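PDB 3C1A: putative oxidoreductase from Magnetospirillum magnetotacticum, which probably binds a nicotinamide cofactor in its Rossmann domain and carries out oxidation or reduction of a substrate that is not known. Local coordinates for residues 132-137 and 243-248; 137-142 and 180-185; 153-158 and 170-175. One frame throughout, in Å; residues are numbered along the deposited sequence. Where two conformers were deposited one is given.

How the contacts relate
Contacts 1 and 2 form one continuous patch, with centres 11 Å apart, sharing helix 133-140 and Ala137. Two approaches between atoms join them: the indole NE1 of Trp135 lies 2.8 Å from Asp182 OD2, probably a hydrogen bond, and Met245 SE packs 4.0 Å from Leu138 CD1. Contact 3 stands apart, its centre about 16 Å from that of contact 1 and about 19 Å from that of contact 2. It shares helix 168-184 with contact 2 and the mixed sheet with contact 1. Glycol molecules, probably from the crystallisation liquor, lie near Asn132 of contact 1 and near Ala155 and Asn157 of contact 3; they may mark pockets.

Contact 1 (132-137 and 243-248); sequences NPAWEA and LVMDDR
A Met-aromatic contact between Met245, modelled as selenomethionine, and Trp135 joins the start of helix 133-140 to strand 242-246 in a helix-on-sheet interface. The selenium approaches the rim of the indole: SE lies 5.3 Å from the centroid of the six-membered ring and 90° off the ring normal, so it meets the edge in the ring plane and does not sit over a face. The ring atom it touches is Trp135 CE3, at 3.9 Å, and the two side chains cross at about a right angle. In Trp135, CG is anti to the backbone N (chi1 177°), and chi2 of -115° then turns the CE3 edge to the selenium.

Selenium also meets the backbone of the first helical turn, reaching Ala134 O at 3.8 Å, with the methyl CB of Ala134 a little farther off at 4.2 Å. A bend at chi3 turns the terminal methyl toward Asn132, where Met245 CE comes within 3.9 Å of ND2 from the opposite direction. That amide is held from both ends: OD1 accepts from Ala134 N at 3.0 Å as the N-cap bond, the donor standing above the carbonyl plane, while ND2 donates to Gln129. With no hydrogen bond crossing the interface, the join rests on van der Waals and selenium-aromatic contact. Trp135 is further packed by Met179 and Leu183 of helix 168-184 and by Leu234 of strand 229-238. Leu234 is also the backbone partner of Met245, so the contact lies where two helices settle on neighbouring antiparallel strands.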
loop_
_atom_site.group_PDB
_atom_site.type_symbol
_atom_site.label_atom_id
_atom_site.label_comp_id
_atom_site.label_asym_id
_atom_site.label_seq_id
_atom_site.Cartn_x
_atom_site.Cartn_y
_atom_site.Cartn_z
ATOM N N ASN A 132 6.448 4.308 -5.305
ATOM C CA ASN A 132 7.174 5.519 -4.944
ATOM C C ASN A 132 8.505 5.548 -5.686
ATOM O O ASN A 132 9.287 4.604 -5.569
ATOM C CB ASN A 132 7.395 5.505 -3.427
ATOM C CG ASN A 132 8.085 6.756 -2.918
ATOM O OD1 ASN A 132 8.571 7.582 -3.693
ATOM N ND2 ASN A 132 8.179 6.873 -1.600
ATOM N N PRO A 133 8.793 6.620 -6.460
ATOM C CA PRO A 133 10.126 6.649 -7.085
ATOM C C PRO A 133 11.348 6.527 -6.148
ATOM O O PRO A 133 12.377 6.046 -6.573
ATOM C CB PRO A 133 10.141 8.010 -7.803
ATOM C CG PRO A 133 8.687 8.259 -8.092
ATOM C CD PRO A 133 7.979 7.788 -6.870
ATOM N N ALA A 134 11.226 6.934 -4.895
ATOM C CA ALA A 134 12.308 6.786 -3.951
ATOM C C ALA A 134 12.597 5.298 -3.632
ATOM O O ALA A 134 13.755 4.926 -3.465
ATOM C CB ALA A 134 11.992 7.573 -2.677
ATOM N N TRP A 135 11.551 4.460 -3.563
ATOM C CA TRP A 135 11.679 3.030 -3.258
ATOM C C TRP A 135 12.302 2.318 -4.449
ATOM O O TRP A 135 13.201 1.491 -4.309
ATOM C CB TRP A 135 10.311 2.425 -2.907
ATOM C CG TRP A 135 10.385 0.963 -2.656
ATOM C CD1 TRP A 135 9.816 -0.011 -3.384
ATOM C CD2 TRP A 135 11.082 0.321 -1.588
ATOM N NE1 TRP A 135 10.108 -1.244 -2.845
ATOM C CE2 TRP A 135 10.895 -1.057 -1.739
ATOM C CE3 TRP A 135 11.875 0.783 -0.525
ATOM C CZ2 TRP A 135 11.474 -1.971 -0.889
ATOM C CZ3 TRP A 135 12.436 -0.126 0.322
ATOM C CH2 TRP A 135 12.242 -1.488 0.139
ATOM N N GLU A 136 11.828 2.687 -5.629
ATOM C CA GLU A 136 12.405 2.212 -6.872
ATOM C C GLU A 136 13.902 2.573 -6.981
ATOM O O GLU A 136 14.715 1.731 -7.365
ATOM C CB GLU A 136 11.588 2.751 -8.048
ATOM C CG GLU A 136 10.129 2.224 -8.065
ATOM C CD GLU A 136 9.215 2.963 -9.029
ATOM O OE1 GLU A 136 9.731 3.683 -9.904
ATOM O OE2 GLU A 136 7.974 2.832 -8.904
ATOM N N ALA A 137 14.248 3.806 -6.606
ATOM C CA ALA A 137 15.652 4.281 -6.560
ATOM C C ALA A 137 16.498 3.545 -5.503
ATOM O O ALA A 137 17.663 3.250 -5.752
ATOM C CB ALA A 137 15.711 5.755 -6.312
ATOM N N LEU A 243 21.020 2.218 3.341
ATOM C CA LEU A 243 20.119 3.090 2.583
ATOM C C LEU A 243 18.954 3.449 3.468
ATOM O O LEU A 243 18.357 2.565 4.093
ATOM C CB LEU A 243 19.619 2.383 1.330
ATOM C CG LEU A 243 20.700 2.232 0.271
ATOM C CD1 LEU A 243 20.379 1.176 -0.742
ATOM C CD2 LEU A 243 20.921 3.615 -0.380
ATOM N N VAL A 244 18.678 4.741 3.573
ATOM C CA VAL A 244 17.590 5.281 4.396
ATOM C C VAL A 244 16.596 6.136 3.565
ATOM O O VAL A 244 16.982 6.971 2.772
ATOM C CB VAL A 244 18.123 6.132 5.591
ATOM C CG1 VAL A 244 16.962 6.742 6.411
ATOM C CG2 VAL A 244 19.043 5.334 6.504
HETATM N N MSE A 245 15.303 5.900 3.761
HETATM C CA MSE A 245 14.288 6.823 3.258
HETATM C C MSE A 245 13.588 7.438 4.439
HETATM O O MSE A 245 13.033 6.708 5.234
HETATM C CB MSE A 245 13.270 6.074 2.427
HETATM C CG MSE A 245 13.688 5.866 1.038
HETATM SE SE MSE A 245 12.602 4.577 0.151
HETATM C CE MSE A 245 10.840 5.151 0.591
ATOM N N ASP A 246 13.613 8.763 4.551
ATOM C CA ASP A 246 13.136 9.464 5.751
ATOM C C ASP A 246 12.349 10.716 5.404
ATOM O O ASP A 246 12.891 11.600 4.755
ATOM C CB ASP A 246 14.337 9.869 6.597
ATOM C CG ASP A 246 13.938 10.494 7.937
ATOM O OD1 ASP A 246 12.754 10.879 8.116
ATOM O OD2 ASP A 246 14.824 10.579 8.809
ATOM N N ASP A 247 11.092 10.805 5.856
ATOM C CA ASP A 247 10.233 11.977 5.546
ATOM C C ASP A 247 10.724 13.311 6.088
ATOM O O ASP A 247 10.524 14.351 5.453
ATOM C CB ASP A 247 8.807 11.776 6.060
ATOM C CG ASP A 247 7.937 11.124 5.054
ATOM O OD1 ASP A 247 8.421 10.927 3.914
ATOM O OD2 ASP A 247 6.768 10.819 5.397
ATOM N N ARG A 248 11.335 13.277 7.267
ATOM C CA ARG A 248 11.857 14.477 7.909
ATOM C C ARG A 248 13.133 15.002 7.236
ATOM O O ARG A 248 13.522 16.146 7.480
ATOM C CB ARG A 248 12.120 14.206 9.394
#

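Contact 2 (137-142 and 180-185); sequences ALKADL and VLDLMG
Lys139 holds its CG beside the backbone N and anti to the carbonyl carbon (chi1 -65°), then bends at chi3 (-69°), which brings CE and NZ round, while Asp182 has its CG anti to the backbone N (chi1 -175°); these torsions bring the ammonium and the carboxylate together across the gap between two helices. Lys139 NZ lies 2.6 Å from Asp182 OD2, a hydrogen bond within a salt bridge. OD2 accepts through its syn lone pair, on the side of the other oxygen, yet the grip is one-sided: NZ remains 3.6 Å from OD1. The lysine methylenes lie alongside the acceptor, with CE 3.3 Å and CD 3.4 Å from Asp182 OD2, and the two side chains cross at about a right angle. The same OD2 accepts a second bond, from the indole NE1 of Trp135, so two donors on one oxygen probably limit the rotation of the carboxylate, and their positive hydrogens would be expected to favour its ionised form.

Next to the salt bridge, at Leu142 and the adjoining Leu183, the interface becomes apolar. Leu183 sends CD1 forward to meet Leu142 CD1 at 3.6 Å, with Leu142 CD2 somewhat more distant at 4.1 Å. Both leucines also rest on Val236 of strand 229-238, which places this pair on the sheet side of the interface. A salt bridge over a leucine pair thus joins helix 133-140 and Leu142, just beyond its end, to the C-terminal part of helix 168-184, side by side on the mixed sheet, as in the alpha+beta C-terminal domain of the GFO/IDH/MocA family.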
loop_
_atom_site.group_PDB
_atom_site.type_symbol
_atom_site.label_atom_id
_atom_site.label_comp_id
_atom_site.label_asym_id
_atom_site.label_seq_id
_atom_site.Cartn_x
_atom_site.Cartn_y
_atom_site.Cartn_z
ATOM N N ALA A 137 14.248 3.806 -6.606
ATOM C CA ALA A 137 15.652 4.281 -6.560
ATOM C C ALA A 137 16.498 3.545 -5.503
ATOM O O ALA A 137 17.663 3.250 -5.752
ATOM C CB ALA A 137 15.711 5.755 -6.312
ATOM N N LEU A 138 15.917 3.245 -4.333
ATOM C CA LEU A 138 16.599 2.466 -3.306
ATOM C C LEU A 138 16.874 1.053 -3.801
ATOM O O LEU A 138 18.002 0.552 -3.666
ATOM C CB LEU A 138 15.774 2.399 -1.995
ATOM C CG LEU A 138 16.332 1.628 -0.780
ATOM C CD1 LEU A 138 15.663 2.102 0.562
ATOM C CD2 LEU A 138 16.169 0.092 -0.951
ATOM N N LYS A 139 15.865 0.397 -4.379
ATOM C CA LYS A 139 16.101 -0.925 -4.944
ATOM C C LYS A 139 17.149 -0.920 -6.054
ATOM O O LYS A 139 17.971 -1.834 -6.119
ATOM C CB LYS A 139 14.816 -1.591 -5.415
ATOM C CG LYS A 139 13.878 -1.886 -4.275
ATOM C CD LYS A 139 12.767 -2.833 -4.695
ATOM C CE LYS A 139 11.806 -2.147 -5.672
ATOM N NZ LYS A 139 10.659 -3.018 -6.046
ATOM N N ALA A 140 17.162 0.126 -6.889
ATOM C CA ALA A 140 18.163 0.234 -7.959
ATOM C C ALA A 140 19.607 0.344 -7.447
ATOM O O ALA A 140 20.561 0.001 -8.186
ATOM C CB ALA A 140 17.847 1.425 -8.883
ATOM N N ASP A 141 19.770 0.852 -6.220
ATOM C CA ASP A 141 21.080 1.070 -5.590
ATOM C C ASP A 141 21.480 0.036 -4.530
ATOM O O ASP A 141 22.400 0.255 -3.769
ATOM C CB ASP A 141 21.145 2.466 -4.984
ATOM C CG ASP A 141 21.819 3.460 -5.914
ATOM O OD1 ASP A 141 21.268 3.707 -7.007
ATOM O OD2 ASP A 141 22.912 3.973 -5.564
ATOM N N LEU A 142 20.811 -1.098 -4.509
ATOM C CA LEU A 142 21.061 -2.115 -3.480
ATOM C C LEU A 142 22.449 -2.754 -3.577
ATOM O O LEU A 142 23.033 -3.104 -2.560
ATOM C CB LEU A 142 19.951 -3.178 -3.492
ATOM C CG LEU A 142 18.693 -2.958 -2.635
ATOM C CD1 LEU A 142 17.681 -4.027 -2.931
ATOM C CD2 LEU A 142 19.013 -2.961 -1.151
ATOM N N VAL A 180 8.832 -4.737 2.920
ATOM C CA VAL A 180 9.768 -5.779 3.343
ATOM C C VAL A 180 9.731 -7.026 2.434
ATOM O O VAL A 180 10.769 -7.454 1.933
ATOM C CB VAL A 180 9.584 -6.122 4.819
ATOM C CG1 VAL A 180 10.535 -7.214 5.232
ATOM C CG2 VAL A 180 9.871 -4.875 5.712
ATOM N N LEU A 181 8.544 -7.558 2.172
ATOM C CA LEU A 181 8.378 -8.660 1.210
ATOM C C LEU A 181 8.852 -8.322 -0.205
ATOM O O LEU A 181 9.469 -9.172 -0.874
ATOM C CB LEU A 181 6.947 -9.168 1.176
ATOM C CG LEU A 181 6.250 -9.658 2.458
ATOM C CD1 LEU A 181 4.817 -10.201 2.179
ATOM C CD2 LEU A 181 7.046 -10.707 3.201
ATOM N N ASP A 182 8.604 -7.107 -0.661
ATOM C CA ASP A 182 9.101 -6.654 -1.969
ATOM C C ASP A 182 10.639 -6.608 -2.031
ATOM O O ASP A 182 11.252 -7.116 -2.983
ATOM C CB ASP A 182 8.535 -5.306 -2.358
ATOM C CG ASP A 182 8.957 -4.901 -3.748
ATOM O OD1 ASP A 182 8.664 -5.658 -4.709
ATOM O OD2 ASP A 182 9.580 -3.829 -3.870
ATOM N N LEU A 183 11.253 -6.061 -0.991
ATOM C CA LEU A 183 12.719 -6.087 -0.814
ATOM C C LEU A 183 13.313 -7.475 -0.766
ATOM O O LEU A 183 14.319 -7.727 -1.426
ATOM C CB LEU A 183 13.109 -5.354 0.475
ATOM C CG LEU A 183 14.595 -5.220 0.874
ATOM C CD1 LEU A 183 15.351 -4.486 -0.224
ATOM C CD2 LEU A 183 14.823 -4.521 2.248
HETATM N N MSE A 184 12.751 -8.360 0.050
HETATM C CA MSE A 184 13.398 -9.647 0.357
HETATM C C MSE A 184 13.134 -10.714 -0.694
HETATM O O MSE A 184 13.881 -11.651 -0.778
HETATM C CB MSE A 184 12.991 -10.190 1.721
HETATM C CG MSE A 184 13.369 -9.331 2.910
HETATM SE SE MSE A 184 15.250 -8.830 3.017
HETATM C CE MSE A 184 15.899 -10.421 3.962
ATOM N N GLY A 185 12.061 -10.591 -1.468
ATOM C CA GLY A 185 11.773 -11.531 -2.555
ATOM C C GLY A 185 11.243 -12.880 -2.123
ATOM O O GLY A 185 11.206 -13.814 -2.913
#

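Contact 3 (153-158 and 170-175); sequences SEAGNH and WDWGAH
Trp172 lays the six-membered end of its indole against the backbone of Ala155, Gly156 and Asn157, making it the one helix residue that carries this contact. Its CG stands beside the backbone N, anti to the carbonyl carbon (chi1 -58°), which directs the ring from helix 168-184 to the strand. The carbonyl oxygen of Ala155 lies at the ring edge, near its plane, 3.5 Å from Trp172 CZ3. Gly156 CA meets the same CZ3 obliquely at 3.9 Å, and Asn157 CB lies 3.8 Å from the next ring atom, Trp172 CH2. The methyl of Ala155 touches the Trp172 ring on the atom next to CZ3, CB to CE3 at 4.1 Å.

Asn157 is held in place locally: its OD1 accepts from His158 N at 2.9 Å, with the donor tilted 29° from the carbonyl plane, while ND2 bonds to a bound glycol fragment, probably from the crystallisation liquor. Since no hydrogen bond crosses between the segments, the join rests on van der Waals contact of the six-membered ring with the strand. An alanine at Trp172 would remove the whole indole and would probably leave the backbone of Ala155 to Asn157 without its cover, opening a gap between helix and strand.

The two axes come within 9.8 Å and run roughly antiparallel, at 145°. On the flank of the helix, Asp171 forms a salt bridge with Arg20 in the Rossmann domain. A helix packed between the face of a mixed sheet and the nucleotide-binding domain is consistent with the two-domain architecture of GFO/IDH/MocA oxidoreductases, whose active sites lie at this domain junction.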
loop_
_atom_site.group_PDB
_atom_site.type_symbol
_atom_site.label_atom_id
_atom_site.label_comp_id
_atom_site.label_asym_id
_atom_site.label_seq_id
_atom_site.Cartn_x
_atom_site.Cartn_y
_atom_site.Cartn_z
ATOM N N SER A 153 11.982 -0.237 9.897
ATOM C CA SER A 153 11.106 0.883 9.536
ATOM C C SER A 153 10.344 1.393 10.745
ATOM O O SER A 153 10.190 0.687 11.751
ATOM C CB SER A 153 10.127 0.486 8.432
ATOM O OG SER A 153 9.231 -0.521 8.888
ATOM N N GLU A 154 9.896 2.636 10.618
ATOM C CA GLU A 154 9.091 3.318 11.618
ATOM C C GLU A 154 8.043 4.218 10.947
ATOM O O GLU A 154 8.372 5.090 10.068
ATOM C CB GLU A 154 9.998 4.189 12.488
ATOM C CG GLU A 154 9.317 4.755 13.695
ATOM C CD GLU A 154 10.296 5.540 14.538
ATOM O OE1 GLU A 154 10.734 6.613 14.104
ATOM O OE2 GLU A 154 10.655 5.045 15.615
ATOM N N ALA A 155 6.799 4.034 11.392
ATOM C CA ALA A 155 5.638 4.833 10.969
ATOM C C ALA A 155 4.968 5.372 12.219
ATOM O O ALA A 155 4.579 4.617 13.099
ATOM C CB ALA A 155 4.641 3.998 10.194
ATOM N N GLY A 156 4.818 6.687 12.300
ATOM C CA GLY A 156 4.229 7.258 13.492
ATOM C C GLY A 156 3.254 8.358 13.187
ATOM O O GLY A 156 3.328 8.976 12.140
ATOM N N ASN A 157 2.335 8.596 14.125
ATOM C CA ASN A 157 1.456 9.751 14.083
ATOM C C ASN A 157 0.688 9.844 15.386
ATOM O O ASN A 157 0.684 8.913 16.183
ATOM C CB ASN A 157 0.448 9.621 12.930
ATOM C CG ASN A 157 0.042 10.970 12.332
ATOM O OD1 ASN A 157 0.206 12.015 12.939
ATOM N ND2 ASN A 157 -0.480 10.931 11.129
ATOM N N HIS A 158 -0.021 10.949 15.584
ATOM C CA HIS A 158 -0.974 11.022 16.691
ATOM C C HIS A 158 -2.362 10.553 16.291
ATOM O O HIS A 158 -3.135 11.329 15.745
ATOM C CB HIS A 158 -0.994 12.443 17.235
ATOM C CG HIS A 158 0.222 12.766 18.029
ATOM N ND1 HIS A 158 0.488 12.169 19.245
ATOM C CD2 HIS A 158 1.262 13.585 17.768
ATOM C CE1 HIS A 158 1.645 12.618 19.701
ATOM N NE2 HIS A 158 2.127 13.495 18.832
ATOM N N TRP A 170 -2.906 -3.802 10.851
ATOM C CA TRP A 170 -3.349 -4.117 9.495
ATOM C C TRP A 170 -3.208 -2.923 8.607
ATOM O O TRP A 170 -2.608 -3.020 7.544
ATOM C CB TRP A 170 -4.794 -4.582 9.490
ATOM C CG TRP A 170 -4.880 -5.994 9.976
ATOM C CD1 TRP A 170 -4.865 -6.418 11.265
ATOM C CD2 TRP A 170 -4.905 -7.160 9.159
ATOM N NE1 TRP A 170 -4.918 -7.787 11.312
ATOM C CE2 TRP A 170 -4.939 -8.275 10.029
ATOM C CE3 TRP A 170 -4.912 -7.376 7.784
ATOM C CZ2 TRP A 170 -4.994 -9.580 9.561
ATOM C CZ3 TRP A 170 -4.954 -8.676 7.320
ATOM C CH2 TRP A 170 -5.003 -9.756 8.203
ATOM N N ASP A 171 -3.787 -1.821 9.041
ATOM C CA ASP A 171 -3.855 -0.600 8.246
ATOM C C ASP A 171 -2.455 -0.041 7.959
ATOM O O ASP A 171 -2.058 0.049 6.805
ATOM C CB ASP A 171 -4.767 0.391 8.972
ATOM C CG ASP A 171 -5.003 1.686 8.224
ATOM O OD1 ASP A 171 -4.701 1.815 7.012
ATOM O OD2 ASP A 171 -5.526 2.605 8.887
ATOM N N TRP A 172 -1.700 0.314 8.994
ATOM C CA TRP A 172 -0.333 0.797 8.787
ATOM C C TRP A 172 0.605 -0.340 8.451
ATOM O O TRP A 172 1.483 -0.181 7.656
ATOM C CB TRP A 172 0.204 1.513 10.031
ATOM C CG TRP A 172 -0.592 2.698 10.502
ATOM C CD1 TRP A 172 -1.882 3.041 10.160
ATOM C CD2 TRP A 172 -0.160 3.684 11.454
ATOM N NE1 TRP A 172 -2.255 4.194 10.826
ATOM C CE2 TRP A 172 -1.223 4.602 11.626
ATOM C CE3 TRP A 172 1.024 3.897 12.152
ATOM C CZ2 TRP A 172 -1.126 5.701 12.473
ATOM C CZ3 TRP A 172 1.104 4.972 12.997
ATOM C CH2 TRP A 172 0.035 5.845 13.171
ATOM N N GLY A 173 0.417 -1.508 9.061
ATOM C CA GLY A 173 1.336 -2.630 8.835
ATOM C C GLY A 173 1.398 -3.139 7.401
ATOM O O GLY A 173 2.475 -3.478 6.912
ATOM N N ALA A 174 0.258 -3.174 6.709
ATOM C CA ALA A 174 0.230 -3.617 5.320
ATOM C C ALA A 174 1.150 -2.707 4.479
ATOM O O ALA A 174 1.820 -3.141 3.551
ATOM C CB ALA A 174 -1.244 -3.640 4.761
ATOM N N HIS A 175 1.239 -1.460 4.857
ATOM C CA HIS A 175 2.076 -0.516 4.087
ATOM C C HIS A 175 3.585 -0.931 4.177
ATOM O O HIS A 175 4.306 -1.014 3.166
ATOM C CB HIS A 175 1.829 0.871 4.613
ATOM C CG HIS A 175 2.592 1.925 3.895
ATOM N ND1 HIS A 175 2.395 2.201 2.563
ATOM C CD2 HIS A 175 3.574 2.759 4.320
ATOM C CE1 HIS A 175 3.219 3.177 2.196
ATOM N NE2 HIS A 175 3.954 3.525 3.241
#